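Local structure of glycosyl hydrolase, family 31/fibronectin type III domain protein (Clostridium perfringens, 4LKS) at residues A28-S33 with P63-I68; K96-L101 with R142-K147; E34-Y39 with S54-A59. The protein binds galactose through this carbohydrate-binding module of family 32, a calcium-containing beta-sandwich that is one part of a larger family 31 glycoside hydrolase. One frame throughout, in Å; residues are numbered along the deposited sequence. Where two conformers were deposited one is given.

Interaction 1. Residues A28-S33 with P63-I68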
# COMPACT_ATOMS: atom_id res chain seq x y z
N ALA A 28 -5.47 -8.29 -5.24
CA ALA A 28 -5.78 -8.01 -3.84
C ALA A 28 -6.71 -9.10 -3.33
O ALA A 28 -7.84 -9.25 -3.82
CB ALA A 28 -6.43 -6.64 -3.68
N ILE A 29 -6.25 -9.88 -2.36
CA ILE A 29 -7.04 -11.02 -1.90
C ILE A 29 -7.70 -10.81 -0.55
O ILE A 29 -8.59 -11.57 -0.18
CB ILE A 29 -6.21 -12.32 -1.88
CG1 ILE A 29 -5.04 -12.22 -0.91
CG2 ILE A 29 -5.75 -12.69 -3.29
CD1 ILE A 29 -4.47 -13.57 -0.53
N TYR A 30 -7.29 -9.78 0.17
CA TYR A 30 -7.87 -9.51 1.49
C TYR A 30 -7.62 -8.07 1.90
O TYR A 30 -6.58 -7.49 1.58
CB TYR A 30 -7.27 -10.46 2.53
CG TYR A 30 -7.67 -10.14 3.95
CD1 TYR A 30 -8.83 -10.63 4.51
CD2 TYR A 30 -6.86 -9.32 4.73
CE1 TYR A 30 -9.18 -10.32 5.81
CE2 TYR A 30 -7.21 -9.00 6.02
CZ TYR A 30 -8.36 -9.50 6.56
OH TYR A 30 -8.69 -9.18 7.85
N ALA A 31 -8.56 -7.48 2.63
CA ALA A 31 -8.32 -6.25 3.35
C ALA A 31 -9.15 -6.26 4.62
O ALA A 31 -10.20 -6.90 4.66
CB ALA A 31 -8.67 -5.03 2.50
N THR A 32 -8.69 -5.55 5.63
CA THR A 32 -9.38 -5.52 6.92
C THR A 32 -10.82 -5.06 6.74
O THR A 32 -11.76 -5.62 7.32
CB THR A 32 -8.70 -4.56 7.87
OG1 THR A 32 -7.29 -4.87 7.93
CG2 THR A 32 -9.31 -4.67 9.25
N SER A 33 -10.99 -4.03 5.92
CA SER A 33 -12.32 -3.51 5.62
C SER A 33 -12.26 -2.71 4.33
O SER A 33 -11.16 -2.40 3.83
CB SER A 33 -12.83 -2.65 6.77
OG SER A 33 -12.01 -1.52 7.00
N PRO A 63 -4.91 -0.46 13.46
CA PRO A 63 -4.36 -0.68 12.11
C PRO A 63 -5.33 -1.36 11.15
O PRO A 63 -6.25 -2.05 11.58
CB PRO A 63 -3.18 -1.62 12.38
CG PRO A 63 -3.60 -2.38 13.63
CD PRO A 63 -4.30 -1.35 14.46
N VAL A 64 -5.10 -1.15 9.86
CA VAL A 64 -5.78 -1.92 8.83
C VAL A 64 -4.73 -2.38 7.84
O VAL A 64 -3.66 -1.79 7.74
CB VAL A 64 -6.88 -1.11 8.09
CG1 VAL A 64 -8.00 -0.69 9.06
CG2 VAL A 64 -6.29 0.11 7.38
N SER A 65 -5.04 -3.45 7.12
CA SER A 65 -4.07 -3.98 6.18
C SER A 65 -4.73 -4.47 4.90
O SER A 65 -5.97 -4.67 4.83
CB SER A 65 -3.25 -5.10 6.83
OG SER A 65 -4.02 -6.28 6.92
N ILE A 66 -3.91 -4.62 3.89
CA ILE A 66 -4.34 -5.16 2.61
C ILE A 66 -3.30 -6.18 2.17
O ILE A 66 -2.09 -5.94 2.32
CB ILE A 66 -4.55 -4.04 1.55
CG1 ILE A 66 -5.02 -4.64 0.23
CG2 ILE A 66 -3.28 -3.19 1.36
CD1 ILE A 66 -5.50 -3.60 -0.76
N THR A 67 -3.75 -7.32 1.66
CA THR A 67 -2.83 -8.36 1.20
C THR A 67 -2.92 -8.51 -0.31
O THR A 67 -4.01 -8.70 -0.87
CB THR A 67 -3.13 -9.72 1.83
OG1 THR A 67 -2.99 -9.62 3.25
CG2 THR A 67 -2.16 -10.78 1.29
N ILE A 68 -1.77 -8.39 -0.97
CA ILE A 68 -1.64 -8.57 -2.41
C ILE A 68 -0.97 -9.91 -2.70
O ILE A 68 0.09 -10.24 -2.14
CB ILE A 68 -0.77 -7.45 -3.03
CG1 ILE A 68 -1.26 -6.06 -2.61
CG2 ILE A 68 -0.69 -7.62 -4.57
CD1 ILE A 68 -2.76 -5.78 -2.81
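With chi1 of Thr-32 at -52°, OG1 stands beside its own backbone N and opposite the carbonyl carbon, and there it takes the N-H of Ser-65 at 2.8 Å from OG1 to N. OG1 thus fills the place a main-chain oxygen would have as acceptor for Ser-65 N, just where the strand 28-31 gives way to loop, while Thr-32 N donates to Ser-65 O. The methyl CG2, anti to the backbone N, is turned to Val-64 CG1, the two side chains crossing at about a right angle.

Further along, Thr-67 is gripped twice by the backbone: its N donates to Tyr-30 O, 2.8 Å away, and its O accepts from Ile-29 N at 2.9 Å. Both neighbours, Ile-29 and Tyr-30, thus answer to one residue. The register slips by one between Ala-28 and Tyr-30, a beta bulge. Ile-29 CG1 lies 3.9 Å from Thr-67 CG2. On the face opposite Tyr-30 and Thr-67, Ala-28 CB touches Ile-68 CD1 at 3.9 Å, and Ala-31 CB lies 4.3 Å from Ile-66 CG1; Trp-52 also packs against Ala-31 and Ile-66 there. This bulged antiparallel pair forms one margin of the five-stranded sheet in the beta-sandwich of an F5/8 type C domain.

Interaction 2. Residues K96-L101 with R142-K147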
# COMPACT_ATOMS: atom_id res chain seq x y z
N LYS A 96 3.74 -0.94 7.82
CA LYS A 96 4.50 -2.16 8.02
C LYS A 96 4.35 -3.01 6.76
O LYS A 96 3.29 -3.01 6.11
CB LYS A 96 4.01 -2.92 9.26
CG LYS A 96 4.73 -4.26 9.49
CD LYS A 96 4.37 -4.87 10.84
CE LYS A 96 2.94 -5.35 10.89
NZ LYS A 96 2.70 -6.07 12.19
N ILE A 97 5.43 -3.70 6.41
CA ILE A 97 5.42 -4.63 5.30
C ILE A 97 5.77 -6.02 5.80
O ILE A 97 6.76 -6.21 6.51
CB ILE A 97 6.42 -4.23 4.21
CG1 ILE A 97 5.98 -2.93 3.54
CG2 ILE A 97 6.55 -5.34 3.16
CD1 ILE A 97 7.03 -2.30 2.67
N GLU A 98 4.94 -7.00 5.44
CA GLU A 98 5.21 -8.40 5.73
C GLU A 98 5.10 -9.16 4.41
O GLU A 98 4.33 -8.76 3.54
CB GLU A 98 4.16 -8.97 6.68
CG GLU A 98 4.17 -8.40 8.07
CD GLU A 98 2.88 -8.73 8.79
OE1 GLU A 98 1.87 -8.04 8.54
OE2 GLU A 98 2.86 -9.71 9.55
N THR A 99 5.84 -10.25 4.27
CA THR A 99 5.69 -11.07 3.07
C THR A 99 5.56 -12.53 3.44
O THR A 99 5.94 -12.94 4.53
CB THR A 99 6.86 -10.90 2.07
OG1 THR A 99 8.10 -11.23 2.70
CG2 THR A 99 6.93 -9.47 1.53
N SER A 100 5.04 -13.32 2.51
CA SER A 100 4.98 -14.76 2.72
C SER A 100 4.94 -15.52 1.42
O SER A 100 4.70 -14.94 0.35
CB SER A 100 3.78 -15.13 3.59
OG SER A 100 2.58 -14.92 2.90
N LEU A 101 5.19 -16.82 1.50
CA LEU A 101 5.06 -17.70 0.36
C LEU A 101 3.69 -18.37 0.33
O LEU A 101 3.31 -18.94 -0.70
CB LEU A 101 6.16 -18.76 0.38
CG LEU A 101 7.57 -18.19 0.23
CD1 LEU A 101 8.62 -19.21 0.66
CD2 LEU A 101 7.81 -17.75 -1.20
N ARG A 142 1.68 -8.24 2.65
CA ARG A 142 0.69 -7.57 3.48
C ARG A 142 1.21 -6.19 3.88
O ARG A 142 2.27 -6.05 4.51
CB ARG A 142 0.36 -8.42 4.72
CG ARG A 142 -0.72 -7.80 5.61
CD ARG A 142 -1.39 -8.82 6.51
NE ARG A 142 -0.47 -9.37 7.52
CZ ARG A 142 -0.72 -10.48 8.22
NH1 ARG A 142 -1.84 -11.16 8.02
NH2 ARG A 142 0.16 -10.90 9.12
N PHE A 143 0.45 -5.18 3.48
CA PHE A 143 0.78 -3.78 3.72
C PHE A 143 -0.17 -3.25 4.79
O PHE A 143 -1.39 -3.24 4.60
CB PHE A 143 0.63 -2.99 2.41
CG PHE A 143 0.95 -1.52 2.53
CD1 PHE A 143 2.26 -1.07 2.49
CD2 PHE A 143 -0.06 -0.58 2.68
CE1 PHE A 143 2.56 0.29 2.60
CE2 PHE A 143 0.23 0.77 2.78
CZ PHE A 143 1.54 1.21 2.73
N THR A 144 0.39 -2.83 5.92
CA THR A 144 -0.40 -2.39 7.07
C THR A 144 -0.22 -0.91 7.29
O THR A 144 0.89 -0.42 7.32
CB THR A 144 0.04 -3.13 8.34
OG1 THR A 144 -0.14 -4.53 8.15
CG2 THR A 144 -0.77 -2.66 9.55
N ALA A 145 -1.35 -0.21 7.43
CA ALA A 145 -1.35 1.21 7.73
C ALA A 145 -1.42 1.37 9.25
O ALA A 145 -2.38 0.93 9.87
CB ALA A 145 -2.54 1.89 7.08
N LEU A 146 -0.41 2.02 9.82
CA LEU A 146 -0.28 2.18 11.27
C LEU A 146 -0.69 3.59 11.71
O LEU A 146 -1.21 3.78 12.82
CB LEU A 146 1.16 1.91 11.72
CG LEU A 146 1.70 0.51 11.40
CD1 LEU A 146 3.20 0.44 11.70
CD2 LEU A 146 0.95 -0.55 12.18
N LYS A 147 -0.44 4.57 10.85
CA LYS A 147 -0.85 5.94 11.08
C LYS A 147 -1.29 6.50 9.74
O LYS A 147 -0.70 6.16 8.70
CB LYS A 147 0.31 6.78 11.62
CG LYS A 147 0.76 6.43 13.03
CD LYS A 147 1.92 7.31 13.46
CE LYS A 147 2.32 7.00 14.90
NZ LYS A 147 3.49 7.81 15.31
O HOH W 1 2.07 -5.62 7.31
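Lys-96, Arg-142 and Glu-98 bury the most surface in this contact, and all three project from the same face of the antiparallel pair, together with Thr-144. Glu-98 and Arg-142 sit opposite each other in a hydrogen-bonded pair, with their side chains side by side and pointing the same way. The guanidinium grips the carboxylate side-on in a salt bridge: NE of Arg-142 reaches OE1 of Glu-98 at 2.9 Å, and NH2 of Arg-142 reaches OE2 of Glu-98 at 3.0 Å. Both oxygens lie near the guanidinium plane, but the carboxylate is turned 42° against it, so NE meets OE1 from above the carboxylate plane, while NH2 comes to OE2 from the syn side yet tilted 33° out of that plane. A bend at chi3 of Arg-142 (66°) turns NE and NH2 to the acid.

A water binds OE1 of Glu-98 at 2.7 Å and OG1 of Thr-144 at 2.6 Å, bridging two side chains whose oxygens are themselves 4.1 Å apart; it is also within hydrogen-bonding distance of Arg-142 O, at 2.8 Å. The closest side-chain approach of Lys-96 to the partner strand is CB to CB of Thr-144, 4.1 Å, with Leu-146 CD1 packing on the same CB; its backbone N and O both bond to Thr-144. On the reverse face Ile-97 CG1 approaches Phe-143 CD1 at 4.3 Å.

Strand 140-148 lies between 95-100 and 64-70 in the five-stranded sheet, and Phe-143 packs on Ile-66 of the latter. Trp-106 makes a cation-pi contact with Arg-142, Lys-96 leans on Glu-108 and Thr-111 of strand 107-113, and Ile-97 meets Ile-131 of strand 129-138 in the other sheet.

Interaction 3. Residues E34-Y39 with S54-A59. With GAL (beta-D-galactopyranose), chain D.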
# COMPACT_ATOMS: atom_id res chain seq x y z
N GLU A 34 -13.43 -2.39 3.79
CA GLU A 34 -13.56 -1.63 2.55
C GLU A 34 -14.77 -0.72 2.71
O GLU A 34 -15.78 -1.13 3.29
CB GLU A 34 -13.78 -2.58 1.36
CG GLU A 34 -12.62 -3.54 1.08
CD GLU A 34 -13.05 -4.71 0.23
OE1 GLU A 34 -13.74 -5.62 0.76
OE2 GLU A 34 -12.74 -4.73 -0.98
N ALA A 35 -14.66 0.51 2.22
CA ALA A 35 -15.77 1.46 2.29
C ALA A 35 -16.31 1.74 0.90
O ALA A 35 -15.56 1.74 -0.07
CB ALA A 35 -15.30 2.76 2.89
N ASP A 36 -17.61 1.99 0.82
CA ASP A 36 -18.22 2.51 -0.40
C ASP A 36 -17.93 1.58 -1.58
O ASP A 36 -18.13 0.37 -1.47
CB ASP A 36 -17.73 3.94 -0.64
CG ASP A 36 -17.99 4.84 0.55
OD1 ASP A 36 -19.02 4.63 1.24
OD2 ASP A 36 -17.19 5.77 0.79
N ARG A 37 -17.44 2.13 -2.70
CA ARG A 37 -17.01 1.28 -3.81
C ARG A 37 -15.49 1.26 -3.94
O ARG A 37 -14.94 0.92 -4.99
CB ARG A 37 -17.66 1.70 -5.13
CG ARG A 37 -19.18 1.60 -5.11
CD ARG A 37 -19.78 1.91 -6.47
NE ARG A 37 -21.21 2.18 -6.36
CZ ARG A 37 -21.70 3.36 -6.01
NH1 ARG A 37 -20.89 4.38 -5.76
NH2 ARG A 37 -23.02 3.54 -5.93
N ASP A 38 -14.83 1.61 -2.84
CA ASP A 38 -13.38 1.69 -2.81
C ASP A 38 -12.77 0.35 -2.40
O ASP A 38 -12.14 0.21 -1.34
CB ASP A 38 -12.94 2.84 -1.91
CG ASP A 38 -13.40 4.18 -2.44
OD1 ASP A 38 -13.67 4.30 -3.66
OD2 ASP A 38 -13.47 5.13 -1.64
N TYR A 39 -12.95 -0.63 -3.29
CA TYR A 39 -12.63 -2.02 -3.01
C TYR A 39 -11.12 -2.27 -3.00
O TYR A 39 -10.35 -1.53 -3.61
CB TYR A 39 -13.30 -2.93 -4.04
CG TYR A 39 -14.80 -2.71 -4.14
CD1 TYR A 39 -15.61 -2.86 -3.03
CD2 TYR A 39 -15.38 -2.36 -5.34
CE1 TYR A 39 -16.98 -2.66 -3.11
CE2 TYR A 39 -16.75 -2.16 -5.44
CZ TYR A 39 -17.54 -2.31 -4.31
OH TYR A 39 -18.90 -2.12 -4.38
N SER A 54 -10.40 1.95 3.60
CA SER A 54 -10.92 1.14 4.69
C SER A 54 -12.17 1.80 5.27
O SER A 54 -12.47 2.97 4.96
CB SER A 54 -9.83 0.89 5.76
OG SER A 54 -9.44 2.08 6.43
N ALA A 55 -12.90 1.07 6.10
CA ALA A 55 -14.15 1.58 6.66
C ALA A 55 -13.91 2.78 7.56
O ALA A 55 -12.86 2.90 8.20
CB ALA A 55 -14.88 0.47 7.41
N TYR A 56 -14.88 3.70 7.62
CA TYR A 56 -14.68 4.95 8.34
C TYR A 56 -15.86 5.34 9.23
O TYR A 56 -16.09 6.52 9.49
CB TYR A 56 -14.32 6.10 7.39
CG TYR A 56 -15.28 6.35 6.25
CD1 TYR A 56 -16.38 7.18 6.41
CD2 TYR A 56 -15.06 5.78 5.00
CE1 TYR A 56 -17.25 7.43 5.36
CE2 TYR A 56 -15.92 6.02 3.95
CZ TYR A 56 -17.01 6.84 4.13
OH TYR A 56 -17.86 7.07 3.07
N GLN A 57 -16.58 4.34 9.70
CA GLN A 57 -17.60 4.57 10.71
C GLN A 57 -16.94 4.91 12.04
O GLN A 57 -15.76 4.66 12.23
CB GLN A 57 -18.54 3.37 10.82
CG GLN A 57 -19.33 3.14 9.55
CD GLN A 57 -19.89 4.43 8.97
OE1 GLN A 57 -20.56 5.20 9.66
NE2 GLN A 57 -19.59 4.69 7.71
N ALA A 58 -17.71 5.49 12.96
CA ALA A 58 -17.17 6.01 14.21
C ALA A 58 -16.32 4.99 14.98
O ALA A 58 -15.32 5.35 15.60
CB ALA A 58 -18.28 6.54 15.09
N ALA A 59 -16.72 3.73 14.92
CA ALA A 59 -16.03 2.67 15.66
C ALA A 59 -14.78 2.14 14.95
O ALA A 59 -13.96 1.45 15.57
CB ALA A 59 -16.98 1.54 15.96
C1 GAL D . -15.22 11.48 2.60
C2 GAL D . -14.49 10.69 1.49
C3 GAL D . -14.50 9.20 1.79
C4 GAL D . -13.87 8.96 3.17
C5 GAL D . -14.63 9.76 4.21
C6 GAL D . -14.03 9.68 5.61
O1 GAL D . -15.11 12.86 2.40
O2 GAL D . -15.10 10.88 0.21
O3 GAL D . -13.74 8.50 0.82
O4 GAL D . -12.51 9.40 3.16
O5 GAL D . -14.64 11.16 3.87
O6 GAL D . -14.82 10.39 6.55
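The galactose pocket has Tyr-56 as one of its walls, and this contact between two loops holds that tyrosine's ring from the side of Ala-35 and Asp-36. The phenol OH donates to OD2 of Asp-36 at 2.7 Å, using the syn lone pair of that oxygen. OD2 lies at the edge of the ring, in its plane, while the carboxylate itself is turned 69° to the ring and the two side chains cross at about a right angle. The methyl of Ala-35 comes in obliquely, its CB 3.5 Å from Tyr-56 CE2 and equally 3.5 Å from Ser-54 O. Chi1 of Tyr-56 (55°) places CG between the backbone N and carbonyl carbon, bringing the ring alongside Ala-35, whose methyl lies on the side away from the sugar.

Asp-36 occupies the second position of a type II' beta turn from Ala-35 to Asp-38, closed by Asp-38 N bonding to Ala-35 O at 2.9 Å; its positive phi (56°) belongs to that turn. Loops at one end of a beta-sandwich commonly carry the sugar site in family 32 modules, and here the turn supplies the second shell: Asp-36 fixes the phenol, and the phenol ring meets the ligand. GAL C5 sits 3.6 Å above the ring plane, over its centre, and C6 lies 3.5 Å from Tyr-56 CD1, a CH-pi packing of the sugar's C5 and C6 on one face of Tyr-56. Polar recognition comes from elsewhere: His-53, Arg-84 and Asn-89 hydrogen-bond the galactose, and Tyr-156 also lines the pocket beside Tyr-56.

Overall arrangement
Interactions 1 and 2 belong to the same five-stranded sheet, their centres about 9 Å apart, and are joined side by side through neighbouring strands: Val-64 O lies 2.8 Å from Ala-145 N and Ile-66 O 2.9 Å from Phe-143 N, both probable hydrogen bonds between strands 64-70 and 140-148. Interaction 3 is nested inside the chain loop closed by interaction 1, about 12 Å away between centres, and is tied to it where Ser-33 OG probably bonds Ala-55 N at 2.9 Å. It alone of the three contacts galactose; the side chain of Val-64 in interaction 1 is about 12 Å from the sugar. Interactions 2 and 3 do not touch, their nearest atoms being about 7 Å apart.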